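Local coordinates for secreted protein ESXB (Bacillus anthracis, PDB 4J10), which is a small secreted helical protein of the WXG100 family, probably exported through an ESX-like secretion pathway, with no established function, at residues 83-86 with 87-91. Numbering follows the deposited sequence.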
ATOM      1  N   ALA A  83       6.078 -13.634  18.985  1.00 17.96           N
ATOM      2  CA  ALA A  83       6.899 -12.926  19.970  1.00 16.74           C
ATOM      3  C   ALA A  83       6.454 -13.249  21.395  1.00 18.74           C
ATOM      4  O   ALA A  83       7.276 -13.558  22.260  1.00 19.06           O
ATOM      5  CB  ALA A  83       6.844 -11.427  19.721  1.00 18.24           C
ATOM      6  N   ASP A  84       5.142 -13.208  21.628  1.00 18.19           N
ATOM      7  CA  ASP A  84       4.574 -13.536  22.931  1.00 18.44           C
ATOM      8  C   ASP A  84       4.890 -14.972  23.348  1.00 21.84           C
ATOM      9  O   ASP A  84       5.236 -15.234  24.500  1.00 23.22           O
ATOM     10  CB  ASP A  84       3.056 -13.291  22.927  1.00 20.50           C
ATOM     11  CG  ASP A  84       2.706 -11.819  22.904  1.00 21.10           C
ATOM     12  OD1 ASP A  84       3.583 -11.003  23.260  1.00 22.22           O
ATOM     13  OD2 ASP A  84       1.574 -11.475  22.532  1.00 22.15           O
ATOM     14  N   LYS A  85       4.769 -15.902  22.408  1.00 20.35           N
ATOM     15  CA  LYS A  85       5.051 -17.300  22.693  1.00 23.04           C
ATOM     16  C   LYS A  85       6.515 -17.473  23.090  1.00 23.78           C
ATOM     17  O   LYS A  85       6.831 -18.196  24.034  1.00 23.26           O
ATOM     18  CB  LYS A  85       4.718 -18.172  21.487  1.00 26.15           C
ATOM     19  CG  LYS A  85       4.972 -19.648  21.704  1.00 31.92           C
ATOM     20  CD  LYS A  85       4.708 -20.445  20.436  1.00 43.46           C
ATOM     21  CE  LYS A  85       5.902 -20.380  19.496  1.00 48.08           C
ATOM     22  NZ  LYS A  85       5.494 -20.431  18.061  1.00 53.44           N
ATOM     23  N   PHE A  86       7.404 -16.788  22.378  1.00 24.53           N
ATOM     24  CA  PHE A  86       8.823 -16.831  22.705  1.00 28.82           C
ATOM     25  C   PHE A  86       9.086 -16.296  24.100  1.00 30.37           C
ATOM     26  O   PHE A  86       9.844 -16.889  24.864  1.00 33.38           O
ATOM     27  CB  PHE A  86       9.627 -16.015  21.696  1.00 30.80           C
ATOM     28  CG  PHE A  86       9.882 -16.727  20.403  1.00 31.24           C
ATOM     29  CD1 PHE A  86       9.240 -17.918  20.104  1.00 39.81           C
ATOM     30  CD2 PHE A  86      10.767 -16.201  19.483  1.00 38.17           C
ATOM     31  CE1 PHE A  86       9.483 -18.573  18.908  1.00 42.25           C
ATOM     32  CE2 PHE A  86      11.020 -16.852  18.287  1.00 44.43           C
ATOM     33  CZ  PHE A  86      10.374 -18.039  18.001  1.00 45.67           C
ATOM     34  N   ARG A  87       8.457 -15.180  24.444  1.00 28.65           N
ATOM     35  CA  ARG A  87       8.672 -14.575  25.750  1.00 30.39           C
ATOM     36  C   ARG A  87       8.143 -15.429  26.893  1.00 29.70           C
ATOM     37  O   ARG A  87       8.738 -15.472  27.965  1.00 35.51           O
ATOM     38  CB  ARG A  87       8.037 -13.192  25.821  1.00 33.36           C
ATOM     39  CG  ARG A  87       8.359 -12.450  27.112  1.00 40.38           C
ATOM     40  CD  ARG A  87       8.422 -10.968  26.857  1.00 36.68           C
ATOM     41  NE  ARG A  87       7.759 -10.640  25.604  1.00 42.05           N
ATOM     42  CZ  ARG A  87       8.196  -9.725  24.747  1.00 46.97           C
ATOM     43  NH1 ARG A  87       9.295  -9.035  25.008  1.00 52.93           N
ATOM     44  NH2 ARG A  87       7.526  -9.503  23.630  1.00 48.72           N
ATOM     45  N   ASN A  88       7.031 -16.113  26.660  1.00 26.07           N
ATOM     46  CA  ASN A  88       6.377 -16.862  27.723  1.00 25.90           C
ATOM     47  C   ASN A  88       6.937 -18.255  27.920  1.00 35.95           C
ATOM     48  O   ASN A  88       6.694 -18.888  28.945  1.00 44.85           O
ATOM     49  CB  ASN A  88       4.875 -16.932  27.455  1.00 26.48           C
ATOM     50  CG  ASN A  88       4.180 -15.611  27.707  1.00 26.69           C
ATOM     51  OD1 ASN A  88       4.407 -14.965  28.732  1.00 35.88           O
ATOM     52  ND2 ASN A  88       3.322 -15.201  26.776  1.00 25.04           N
ATOM     53  N   THR A  89       7.715 -18.725  26.953  1.00 30.65           N
ATOM     54  CA  THR A  89       8.320 -20.049  27.054  1.00 33.31           C
ATOM     55  C   THR A  89       9.804 -19.986  27.423  1.00 40.29           C
ATOM     56  O   THR A  89      10.423 -21.008  27.730  1.00 48.22           O
ATOM     57  CB  THR A  89       8.100 -20.867  25.769  1.00 48.38           C
ATOM     58  OG1 THR A  89       8.552 -20.116  24.637  1.00 50.60           O
ATOM     59  CG2 THR A  89       6.624 -21.178  25.594  1.00 41.43           C
ATOM     60  N   ASP A  90      10.361 -18.778  27.392  1.00 42.03           N
ATOM     61  CA  ASP A  90      11.711 -18.523  27.880  1.00 51.11           C
ATOM     62  C   ASP A  90      11.650 -17.972  29.300  1.00 57.46           C
ATOM     63  O   ASP A  90      12.473 -18.319  30.152  1.00 58.06           O
ATOM     64  CB  ASP A  90      12.434 -17.519  26.979  1.00 53.60           C
ATOM     65  CG  ASP A  90      12.982 -18.155  25.715  1.00 61.40           C
ATOM     66  OD1 ASP A  90      13.992 -18.888  25.809  1.00 67.22           O
ATOM     67  OD2 ASP A  90      12.417 -17.907  24.628  1.00 61.09           O
ATOM     68  N   ASN A  91      10.662 -17.118  29.542  1.00 63.83           N
ATOM     69  CA  ASN A  91      10.531 -16.409  30.808  1.00 68.21           C
ATOM     70  C   ASN A  91       9.114 -15.887  31.017  1.00 66.80           C
ATOM     71  O   ASN A  91       8.416 -16.307  31.937  1.00 71.99           O
ATOM     72  CB  ASN A  91      11.528 -15.250  30.870  1.00 71.81           C
ATOM     73  CG  ASN A  91      12.851 -15.649  31.496  1.00 78.09           C
ATOM     74  OD1 ASN A  91      13.829 -15.925  30.799  1.00 84.07           O
ATOM     75  ND2 ASN A  91      12.884 -15.684  32.822  1.00 81.54           N
TER
HETATM   76  O   HOH W   1       5.135 -11.010  25.487  1.00 36.33           O
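Thr89 turns its hydroxyl back along the helix and donates a hydrogen bond to the carbonyl of Lys85, with OG1 2.6 Å from Lys85 O. The chi1 of 53° places OG1 between the backbone N and the carbonyl carbon of Thr89, on the side facing the preceding turn. The hydroxyl approaches at a C=O...OG1 angle of 140°, tilted 28° from the carbonyl plane. Thr89 N and Asn88 N add weak bonds to this oxygen, so three donors share Lys85 O. In the next position Asp90 OD2 lies 2.8 Å from Phe86 O. The Asp90 carboxyl group probably carries a proton and donates it. The backbone bond from Asp90 N to Phe86 O is weak, at 3.2 Å. Just before these come two ordinary i to i+4 backbone bonds, Arg87 N to Ala83 O (3.0 Å) and Asn88 N to Asp84 O (2.9 Å).

Asp84 and Arg87 meet through a water. It donates to Asp84 OD1 at 2.7 Å and accepts from Arg87 NE at 2.7 Å. With CG anti to the backbone N, bends at chi2 and chi3 bring NE back to this water. Asp84 also pairs with Lys80. Arg87 NH2 pairs with Glu15 on helix 11-41, but its position is less certain. Asn88 ND2 comes close to Asp84 O, badly angled for a hydrogen bond. Ala83 touches Leu14 and Phe86 touches Pro11, both on helix 11-41. Bonding to the i-4 carbonyl is a common role for a helical threonine. Here it lies in the last turn of helix 48-90 of the WXG100 helical hairpin.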